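A-type flavoprotein (PDB 2Q9U) binds FMN and a mu-oxo-diiron centre and probably passes electrons from the flavin to the iron site to reduce dioxygen. Local coordinates at residues Gly21-Met26 with His176-Arg181; Asp76-Val81 with His99-Ala104; Lys257-Val262 with Thr284-Val289. All coordinates share one frame; numbering follows the deposited sequence.

Contact 1. Residues Gly21-Met26 with His176-Arg181; sequences GIVDWM and HYATSR
Ala178 presses its methyl group against Val23, with CB only 3.3 Å from Val23 CG1, closer than two carbons normally come. The indole of Trp25 lies across this tight pair. On one face of the ring Val23 CG1 sits over the centre, 3.5 Å above the plane, while Ala178 CB rests nearer the rim. Val23 reaches both partners because its CG1 branch stands trans to the backbone N (chi1 -179°), leaving CG2 to touch the carbonyl O of Thr179 at 3.5 Å. Farther along the loop the fit slackens: Trp25 CH2 approaches Thr179 CA at 3.9 Å, the ring meeting that backbone obliquely, and the two segments hold together by van der Waals contact alone. The loop supplies its own order there through an ST turn, in which Arg181 N donates to Thr179 OG1 at 3.0 Å. On the partly exposed side the CB of Tyr177 points away from 21-26, whereas Ser180 and Trp25 are buried against the second subunit, whose Thr288 donates through N to Ser180 OG and packs on Trp25. Strand 17-24 pairs here with strand 39-46, through Ile22 with Tyr41 and Asp24 with Ser39, and the loop running from strand 166-170 to helix 189-204 closes over its end.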
loop_
_atom_site.group_PDB
_atom_site.type_symbol
_atom_site.label_atom_id
_atom_site.label_comp_id
_atom_site.label_asym_id
_atom_site.label_seq_id
_atom_site.Cartn_x
_atom_site.Cartn_y
_atom_site.Cartn_z
ATOM N N GLY A 21 -17.495 2.296 24.903
ATOM C CA GLY A 21 -17.295 2.036 23.482
ATOM C C GLY A 21 -16.024 1.248 23.253
ATOM O O GLY A 21 -15.483 0.622 24.163
ATOM N N ILE A 22 -15.519 1.308 22.034
ATOM C CA ILE A 22 -14.232 0.676 21.740
ATOM C C ILE A 22 -13.415 1.593 20.855
ATOM O O ILE A 22 -13.966 2.371 20.073
ATOM C CB ILE A 22 -14.357 -0.744 21.108
ATOM C CG1 ILE A 22 -14.848 -0.711 19.641
ATOM C CG2 ILE A 22 -15.258 -1.695 21.969
ATOM C CD1 ILE A 22 -13.693 -0.622 18.572
ATOM N N VAL A 23 -12.102 1.497 20.984
ATOM C CA VAL A 23 -11.211 2.247 20.088
ATOM C C VAL A 23 -10.750 1.270 19.037
ATOM O O VAL A 23 -10.248 0.172 19.364
ATOM C CB VAL A 23 -9.987 2.871 20.819
ATOM C CG1 VAL A 23 -9.133 3.671 19.787
ATOM C CG2 VAL A 23 -10.449 3.855 21.942
ATOM N N ASP A 24 -10.980 1.636 17.775
ATOM C CA ASP A 24 -10.578 0.796 16.643
ATOM C C ASP A 24 -9.202 1.315 16.172
ATOM O O ASP A 24 -9.081 2.130 15.241
ATOM C CB ASP A 24 -11.640 0.825 15.527
ATOM C CG ASP A 24 -11.440 -0.267 14.479
ATOM O OD1 ASP A 24 -10.334 -0.838 14.407
ATOM O OD2 ASP A 24 -12.373 -0.508 13.665
ATOM N N TRP A 25 -8.169 0.847 16.856
ATOM C CA TRP A 25 -6.784 1.263 16.589
ATOM C C TRP A 25 -6.332 0.919 15.158
ATOM O O TRP A 25 -5.599 1.680 14.528
ATOM C CB TRP A 25 -5.848 0.598 17.608
ATOM C CG TRP A 25 -6.060 1.109 19.034
ATOM C CD1 TRP A 25 -6.730 0.477 20.061
ATOM C CD2 TRP A 25 -5.620 2.367 19.557
ATOM N NE1 TRP A 25 -6.716 1.268 21.191
ATOM C CE2 TRP A 25 -6.020 2.420 20.913
ATOM C CE3 TRP A 25 -4.902 3.453 19.013
ATOM C CZ2 TRP A 25 -5.728 3.506 21.731
ATOM C CZ3 TRP A 25 -4.609 4.535 19.841
ATOM C CH2 TRP A 25 -5.030 4.557 21.172
ATOM N N MET A 26 -6.803 -0.188 14.625
ATOM C CA MET A 26 -6.228 -0.736 13.395
ATOM C C MET A 26 -6.911 -0.396 12.081
ATOM O O MET A 26 -6.309 -0.587 11.002
ATOM C CB MET A 26 -6.122 -2.245 13.538
ATOM C CG MET A 26 -5.209 -2.584 14.699
ATOM S SD MET A 26 -4.875 -4.318 14.844
ATOM C CE MET A 26 -6.450 -4.946 15.248
ATOM N N HIS A 176 -13.097 10.315 12.795
ATOM C CA HIS A 176 -12.434 9.013 12.784
ATOM C C HIS A 176 -11.055 9.218 13.391
ATOM O O HIS A 176 -10.058 9.579 12.715
ATOM C CB HIS A 176 -12.398 8.420 11.371
ATOM C CG HIS A 176 -13.742 8.011 10.865
ATOM N ND1 HIS A 176 -14.582 7.162 11.562
ATOM C CD2 HIS A 176 -14.374 8.301 9.700
ATOM C CE1 HIS A 176 -15.686 6.971 10.858
ATOM N NE2 HIS A 176 -15.581 7.644 9.722
ATOM N N TYR A 177 -11.026 9.071 14.713
ATOM C CA TYR A 177 -9.826 9.361 15.485
ATOM C C TYR A 177 -9.685 8.367 16.641
ATOM O O TYR A 177 -10.502 8.391 17.563
ATOM C CB TYR A 177 -9.885 10.808 16.007
ATOM C CG TYR A 177 -8.667 11.297 16.769
ATOM C CD1 TYR A 177 -7.379 10.892 16.422
ATOM C CD2 TYR A 177 -8.811 12.183 17.854
ATOM C CE1 TYR A 177 -6.254 11.367 17.131
ATOM C CE2 TYR A 177 -7.707 12.657 18.539
ATOM C CZ TYR A 177 -6.445 12.250 18.191
ATOM O OH TYR A 177 -5.369 12.732 18.909
ATOM N N ALA A 178 -8.695 7.463 16.563
ATOM C CA ALA A 178 -8.431 6.526 17.649
ATOM C C ALA A 178 -7.472 7.172 18.654
ATOM O O ALA A 178 -6.351 7.527 18.288
ATOM C CB ALA A 178 -7.812 5.168 17.123
ATOM N N THR A 179 -7.908 7.257 19.915
ATOM C CA THR A 179 -7.136 7.866 21.009
ATOM C C THR A 179 -7.654 7.323 22.339
ATOM O O THR A 179 -8.791 6.847 22.407
ATOM C CB THR A 179 -7.177 9.430 20.964
ATOM O OG1 THR A 179 -6.563 9.964 22.138
ATOM C CG2 THR A 179 -8.628 9.973 20.835
ATOM N N SER A 180 -6.824 7.366 23.378
ATOM C CA SER A 180 -7.273 6.977 24.701
ATOM C C SER A 180 -8.010 8.142 25.357
ATOM O O SER A 180 -8.695 7.953 26.367
ATOM C CB SER A 180 -6.094 6.501 25.574
ATOM O OG SER A 180 -5.191 7.567 25.825
ATOM N N ARG A 181 -7.889 9.332 24.762
ATOM C CA ARG A 181 -8.555 10.539 25.276
ATOM C C ARG A 181 -10.031 10.511 24.882
ATOM O O ARG A 181 -10.352 10.180 23.762
ATOM C CB ARG A 181 -7.920 11.812 24.673
ATOM C CG ARG A 181 -6.675 12.356 25.398
ATOM C CD ARG A 181 -5.395 11.527 25.198
ATOM N NE ARG A 181 -4.220 12.206 25.773
ATOM C CZ ARG A 181 -3.447 13.076 25.115
ATOM N NH1 ARG A 181 -3.686 13.386 23.842
ATOM N NH2 ARG A 181 -2.424 13.650 25.738
#

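Contact 2. Residues Asp76-Val81 with His99-Ala104; sequences DKIKYV and HKFTNA
Ile78 and Phe101 lie alongside each other and point the same way, so the branched carbons of one run beside the ring of the other. Phe101 CD1 is the point of touch, 3.9 Å from Ile78 CB and barely farther from both of its branches. Val81 takes a different approach: its CG2 stands over one face of the same ring, 4.2 Å above the plane and shifted toward the rim, and also meets Ala104 CB at 4.1 Å. With CG1 anti to the backbone N (chi1 -177°), CG2 is left beside that N, where it faces the ring. Polar groups hold the outer end. Asn103 ND2 donates to Asp76 O at 2.9 Å along a nearly straight line (168°), the acceptor lying in the amide plane and offering a lone pair. One water accepts from Asn103 N and donates to Ile78 O; a second joins Lys79 NZ to Asn103 O. The type I turn Phe101-Ala104 presents the Asn103 groups, with Ile78 and Phe101 set against helix 62-72. Just beyond, Val81 pairs by backbone bonds with Thr105 and Val107, so the contact marks the entry to two adjacent parallel strands, 80-82 and 105-108, in a sheet of the metallo-beta-lactamase-like fold.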
loop_
_atom_site.group_PDB
_atom_site.type_symbol
_atom_site.label_atom_id
_atom_site.label_comp_id
_atom_site.label_asym_id
_atom_site.label_seq_id
_atom_site.Cartn_x
_atom_site.Cartn_y
_atom_site.Cartn_z
ATOM N N ASP A 76 -28.267 -8.261 32.571
ATOM C CA ASP A 76 -29.687 -8.512 32.875
ATOM C C ASP A 76 -30.386 -7.374 33.619
ATOM O O ASP A 76 -31.620 -7.375 33.743
ATOM C CB ASP A 76 -29.909 -9.869 33.594
ATOM C CG ASP A 76 -29.337 -9.911 35.019
ATOM O OD1 ASP A 76 -28.972 -8.848 35.597
ATOM O OD2 ASP A 76 -29.287 -11.039 35.597
ATOM N N LYS A 77 -29.614 -6.392 34.082
ATOM C CA LYS A 77 -30.176 -5.200 34.732
ATOM C C LYS A 77 -30.286 -3.964 33.842
ATOM O O LYS A 77 -30.871 -2.928 34.251
ATOM C CB LYS A 77 -29.411 -4.874 36.016
ATOM C CG LYS A 77 -29.839 -5.813 37.153
ATOM C CD LYS A 77 -29.132 -5.490 38.473
ATOM C CE LYS A 77 -29.922 -4.554 39.375
ATOM N NZ LYS A 77 -29.350 -4.572 40.775
ATOM N N ILE A 78 -29.763 -4.068 32.617
ATOM C CA ILE A 78 -29.975 -3.007 31.632
ATOM C C ILE A 78 -31.455 -2.975 31.244
ATOM O O ILE A 78 -32.010 -4.001 30.796
ATOM C CB ILE A 78 -29.067 -3.212 30.375
ATOM C CG1 ILE A 78 -27.575 -3.272 30.788
ATOM C CG2 ILE A 78 -29.363 -2.131 29.291
ATOM C CD1 ILE A 78 -27.001 -1.949 31.387
ATOM N N LYS A 79 -32.091 -1.824 31.445
ATOM C CA LYS A 79 -33.521 -1.634 31.103
ATOM C C LYS A 79 -33.746 -1.117 29.677
ATOM O O LYS A 79 -34.688 -1.540 29.008
ATOM C CB LYS A 79 -34.216 -0.701 32.119
ATOM C CG LYS A 79 -35.678 -0.256 31.722
ATOM C CD LYS A 79 -36.656 -1.461 31.702
ATOM C CE LYS A 79 -38.060 -1.075 31.216
ATOM N NZ LYS A 79 -38.962 -2.277 31.352
ATOM N N TYR A 80 -32.895 -0.187 29.227
ATOM C CA TYR A 80 -33.025 0.406 27.888
ATOM C C TYR A 80 -31.697 0.393 27.129
ATOM O O TYR A 80 -30.616 0.688 27.693
ATOM C CB TYR A 80 -33.536 1.858 27.950
ATOM C CG TYR A 80 -34.909 2.000 28.575
ATOM C CD1 TYR A 80 -36.047 1.492 27.933
ATOM C CD2 TYR A 80 -35.071 2.634 29.804
ATOM C CE1 TYR A 80 -37.318 1.612 28.523
ATOM C CE2 TYR A 80 -36.337 2.767 30.391
ATOM C CZ TYR A 80 -37.452 2.244 29.745
ATOM O OH TYR A 80 -38.699 2.378 30.342
ATOM N N VAL A 81 -31.792 0.056 25.856
ATOM C CA VAL A 81 -30.691 0.284 24.895
ATOM C C VAL A 81 -31.253 1.202 23.823
ATOM O O VAL A 81 -32.161 0.827 23.065
ATOM C CB VAL A 81 -30.168 -1.012 24.273
ATOM C CG1 VAL A 81 -28.982 -0.709 23.333
ATOM C CG2 VAL A 81 -29.754 -1.998 25.362
ATOM N N HIS A 99 -29.796 -10.589 22.501
ATOM C CA HIS A 99 -30.432 -11.420 23.545
ATOM C C HIS A 99 -29.744 -11.344 24.899
ATOM O O HIS A 99 -30.335 -11.723 25.912
ATOM C CB HIS A 99 -30.459 -12.892 23.142
ATOM C CG HIS A 99 -31.651 -13.277 22.335
ATOM N ND1 HIS A 99 -32.941 -12.992 22.732
ATOM C CD2 HIS A 99 -31.750 -13.926 21.152
ATOM C CE1 HIS A 99 -33.783 -13.459 21.825
ATOM N NE2 HIS A 99 -33.085 -14.020 20.853
ATOM N N LYS A 100 -28.498 -10.875 24.923
ATOM C CA LYS A 100 -27.753 -10.826 26.176
ATOM C C LYS A 100 -28.323 -9.805 27.138
ATOM O O LYS A 100 -28.113 -9.907 28.355
ATOM C CB LYS A 100 -26.253 -10.622 25.939
ATOM C CG LYS A 100 -25.657 -11.791 25.123
ATOM C CD LYS A 100 -24.170 -11.702 24.994
ATOM C CE LYS A 100 -23.600 -12.894 24.188
ATOM N NZ LYS A 100 -22.106 -12.766 24.071
ATOM N N PHE A 101 -29.041 -8.821 26.599
ATOM C CA PHE A 101 -29.749 -7.868 27.415
ATOM C C PHE A 101 -31.133 -8.445 27.719
ATOM O O PHE A 101 -32.135 -8.065 27.101
ATOM C CB PHE A 101 -29.831 -6.513 26.695
ATOM C CG PHE A 101 -28.484 -5.945 26.336
ATOM C CD1 PHE A 101 -27.729 -5.247 27.292
ATOM C CD2 PHE A 101 -27.963 -6.119 25.056
ATOM C CE1 PHE A 101 -26.474 -4.714 26.958
ATOM C CE2 PHE A 101 -26.709 -5.595 24.706
ATOM C CZ PHE A 101 -25.966 -4.884 25.661
ATOM N N THR A 102 -31.165 -9.374 28.681
ATOM C CA THR A 102 -32.365 -10.193 28.978
ATOM C C THR A 102 -33.602 -9.368 29.240
ATOM O O THR A 102 -34.725 -9.719 28.834
ATOM C CB THR A 102 -32.189 -11.020 30.276
ATOM O OG1 THR A 102 -30.812 -11.327 30.486
ATOM C CG2 THR A 102 -32.982 -12.295 30.173
ATOM N N ASN A 103 -33.402 -8.278 29.965
ATOM C CA ASN A 103 -34.517 -7.473 30.418
ATOM C C ASN A 103 -34.667 -6.133 29.737
ATOM O O ASN A 103 -35.512 -5.328 30.147
ATOM C CB ASN A 103 -34.448 -7.326 31.936
ATOM C CG ASN A 103 -34.823 -8.610 32.645
ATOM O OD1 ASN A 103 -35.905 -9.173 32.409
ATOM N ND2 ASN A 103 -33.949 -9.080 33.505
ATOM N N ALA A 104 -33.884 -5.902 28.673
ATOM C CA ALA A 104 -33.863 -4.601 28.017
ATOM C C ALA A 104 -34.969 -4.419 26.991
ATOM O O ALA A 104 -35.418 -5.375 26.382
ATOM C CB ALA A 104 -32.487 -4.375 27.353
HETATM O O HOH W 1 -31.225 -6.587 30.190
HETATM O O HOH W 2 -37.521 -3.805 29.391
#

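Contact 3. Residues Lys257-Val262 with Thr284-Val289; sequences KKVTVV and TGCETV
The carboxylate of Glu287 is met by the stem of Lys258, both chains extended and running side by side in the same direction, with OE1 3.8 Å from Lys258 CD. The ammonium stays beyond salt-bridge range, NZ to OE1 being 4.5 Å, and a water spans the gap, accepting from NZ and donating to OE1. NZ forms its salt bridge with Asp307 and also hydrogen-bonds His304 ND1, while Glu287 has a long, weak ion pair with Arg181 of the second subunit. On the same face of the sheet Thr260 lies beside Val289, its OG1 4.0 Å from Val289 CB and hydrogen-bonded to Ser308; helix 298-306 packs on both residues. The other face carries Val259 and Thr288; Val259 CG2 touches Cys286 SG at 4.1 Å beneath helix 386-409, while Thr288 packs on helix 269-283. Between the faces a parallel ladder runs: Glu287 N to Lys257 O, Val259 N to Glu287 O (2.8 Å), Val289 N to Val259 O and Val261 N to Val289 O. Its first rung is the most bent, 142° at the hydrogen. Gly285, in the Schellman motif that ends helix 269-283, turns the chain into strand 287-292, completing a beta-alpha-beta crossover of the flavodoxin-like fold.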
loop_
_atom_site.group_PDB
_atom_site.type_symbol
_atom_site.label_atom_id
_atom_site.label_comp_id
_atom_site.label_asym_id
_atom_site.label_seq_id
_atom_site.Cartn_x
_atom_site.Cartn_y
_atom_site.Cartn_z
ATOM N N LYS A 257 -9.518 31.193 1.626
ATOM C CA LYS A 257 -8.800 31.752 0.493
ATOM C C LYS A 257 -7.760 30.679 0.132
ATOM O O LYS A 257 -6.619 30.705 0.610
ATOM C CB LYS A 257 -8.120 33.073 0.882
ATOM C CG LYS A 257 -9.093 34.223 1.188
ATOM C CD LYS A 257 -8.305 35.509 1.495
ATOM C CE LYS A 257 -9.188 36.606 2.085
ATOM N NZ LYS A 257 -8.389 37.821 2.479
ATOM N N LYS A 258 -8.208 29.702 -0.651
ATOM C CA LYS A 258 -7.471 28.439 -0.818
ATOM C C LYS A 258 -7.851 27.874 -2.183
ATOM O O LYS A 258 -9.034 27.861 -2.560
ATOM C CB LYS A 258 -7.816 27.447 0.322
ATOM C CG LYS A 258 -7.226 25.989 0.130
ATOM C CD LYS A 258 -7.667 25.108 1.290
ATOM C CE LYS A 258 -7.325 23.621 1.066
ATOM N NZ LYS A 258 -7.692 22.908 2.367
ATOM N N VAL A 259 -6.826 27.452 -2.918
ATOM C CA VAL A 259 -6.991 26.775 -4.185
ATOM C C VAL A 259 -6.410 25.359 -4.048
ATOM O O VAL A 259 -5.297 25.201 -3.544
ATOM C CB VAL A 259 -6.259 27.528 -5.310
ATOM C CG1 VAL A 259 -6.419 26.766 -6.670
ATOM C CG2 VAL A 259 -6.818 28.942 -5.434
ATOM N N THR A 260 -7.188 24.354 -4.440
ATOM C CA THR A 260 -6.675 22.955 -4.525
ATOM C C THR A 260 -6.642 22.455 -5.972
ATOM O O THR A 260 -7.645 22.596 -6.686
ATOM C CB THR A 260 -7.522 21.988 -3.678
ATOM O OG1 THR A 260 -7.487 22.417 -2.312
ATOM C CG2 THR A 260 -6.981 20.505 -3.772
ATOM N N VAL A 261 -5.508 21.858 -6.389
ATOM C CA VAL A 261 -5.409 21.233 -7.707
ATOM C C VAL A 261 -5.386 19.705 -7.514
ATOM O O VAL A 261 -4.625 19.198 -6.693
ATOM C CB VAL A 261 -4.161 21.685 -8.486
ATOM C CG1 VAL A 261 -4.140 21.020 -9.872
ATOM C CG2 VAL A 261 -4.184 23.207 -8.640
ATOM N N VAL A 262 -6.280 19.004 -8.194
ATOM C CA VAL A 262 -6.370 17.551 -8.085
ATOM C C VAL A 262 -6.014 16.984 -9.462
ATOM O O VAL A 262 -6.590 17.399 -10.477
ATOM C CB VAL A 262 -7.798 17.090 -7.684
ATOM C CG1 VAL A 262 -7.893 15.547 -7.620
ATOM C CG2 VAL A 262 -8.199 17.707 -6.316
ATOM N N THR A 284 -1.558 35.353 -5.209
ATOM C CA THR A 284 -2.746 36.136 -4.787
ATOM C C THR A 284 -2.978 36.197 -3.278
ATOM O O THR A 284 -3.842 36.960 -2.801
ATOM C CB THR A 284 -4.057 35.618 -5.434
ATOM O OG1 THR A 284 -4.379 34.297 -4.938
ATOM C CG2 THR A 284 -3.952 35.612 -6.917
ATOM N N GLY A 285 -2.224 35.384 -2.546
ATOM C CA GLY A 285 -2.339 35.270 -1.110
ATOM C C GLY A 285 -3.153 34.041 -0.697
ATOM O O GLY A 285 -3.404 33.838 0.490
ATOM N N CYS A 286 -3.573 33.222 -1.655
ATOM C CA CYS A 286 -4.252 31.966 -1.307
ATOM C C CYS A 286 -3.278 30.903 -0.816
ATOM O O CYS A 286 -2.124 30.841 -1.255
ATOM C CB CYS A 286 -4.997 31.393 -2.517
ATOM S SG CYS A 286 -6.448 32.291 -3.025
ATOM N N GLU A 287 -3.735 30.074 0.122
ATOM C CA GLU A 287 -3.112 28.765 0.330
ATOM C C GLU A 287 -3.331 27.928 -0.942
ATOM O O GLU A 287 -4.368 28.059 -1.624
ATOM C CB GLU A 287 -3.744 28.014 1.514
ATOM C CG GLU A 287 -2.970 26.703 1.770
ATOM C CD GLU A 287 -3.475 25.876 2.915
ATOM O OE1 GLU A 287 -4.628 26.086 3.351
ATOM O OE2 GLU A 287 -2.701 24.994 3.354
ATOM N N THR A 288 -2.345 27.087 -1.276
ATOM C CA THR A 288 -2.439 26.209 -2.440
ATOM C C THR A 288 -2.044 24.793 -2.011
ATOM O O THR A 288 -1.058 24.612 -1.319
ATOM C CB THR A 288 -1.501 26.655 -3.591
ATOM O OG1 THR A 288 -0.136 26.605 -3.150
ATOM C CG2 THR A 288 -1.843 28.076 -4.062
ATOM N N VAL A 289 -2.847 23.815 -2.414
ATOM C CA VAL A 289 -2.617 22.402 -2.122
ATOM C C VAL A 289 -2.637 21.675 -3.474
ATOM O O VAL A 289 -3.528 21.886 -4.288
ATOM C CB VAL A 289 -3.731 21.851 -1.148
ATOM C CG1 VAL A 289 -3.635 20.318 -0.970
ATOM C CG2 VAL A 289 -3.657 22.548 0.213
HETATM O O HOH W 3 -4.349 32.440 2.565
HETATM O O HOH W 4 -5.941 23.969 4.325
#

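Followed from the N terminus, the chain passes through strand 17-24 and then makes a long excursion that contact 1 closes only at 176-181. Contact 2 is nested inside that excursion as a short loop, and both reach the same sheet of the beta-lactamase-like part, their nearest atoms about 11 Å apart. Contact 3 follows in series, closing a beta-alpha-beta unit in the flavodoxin-like part; it and contact 2 lie on opposite sides of the chain's centre, with centres about 53 Å apart. Within one chain contacts 1 and 3 do not touch, but across the assembly the 176-181 loop of one subunit meets strand 287-292 of another, joining the two kinds of domain between subunits.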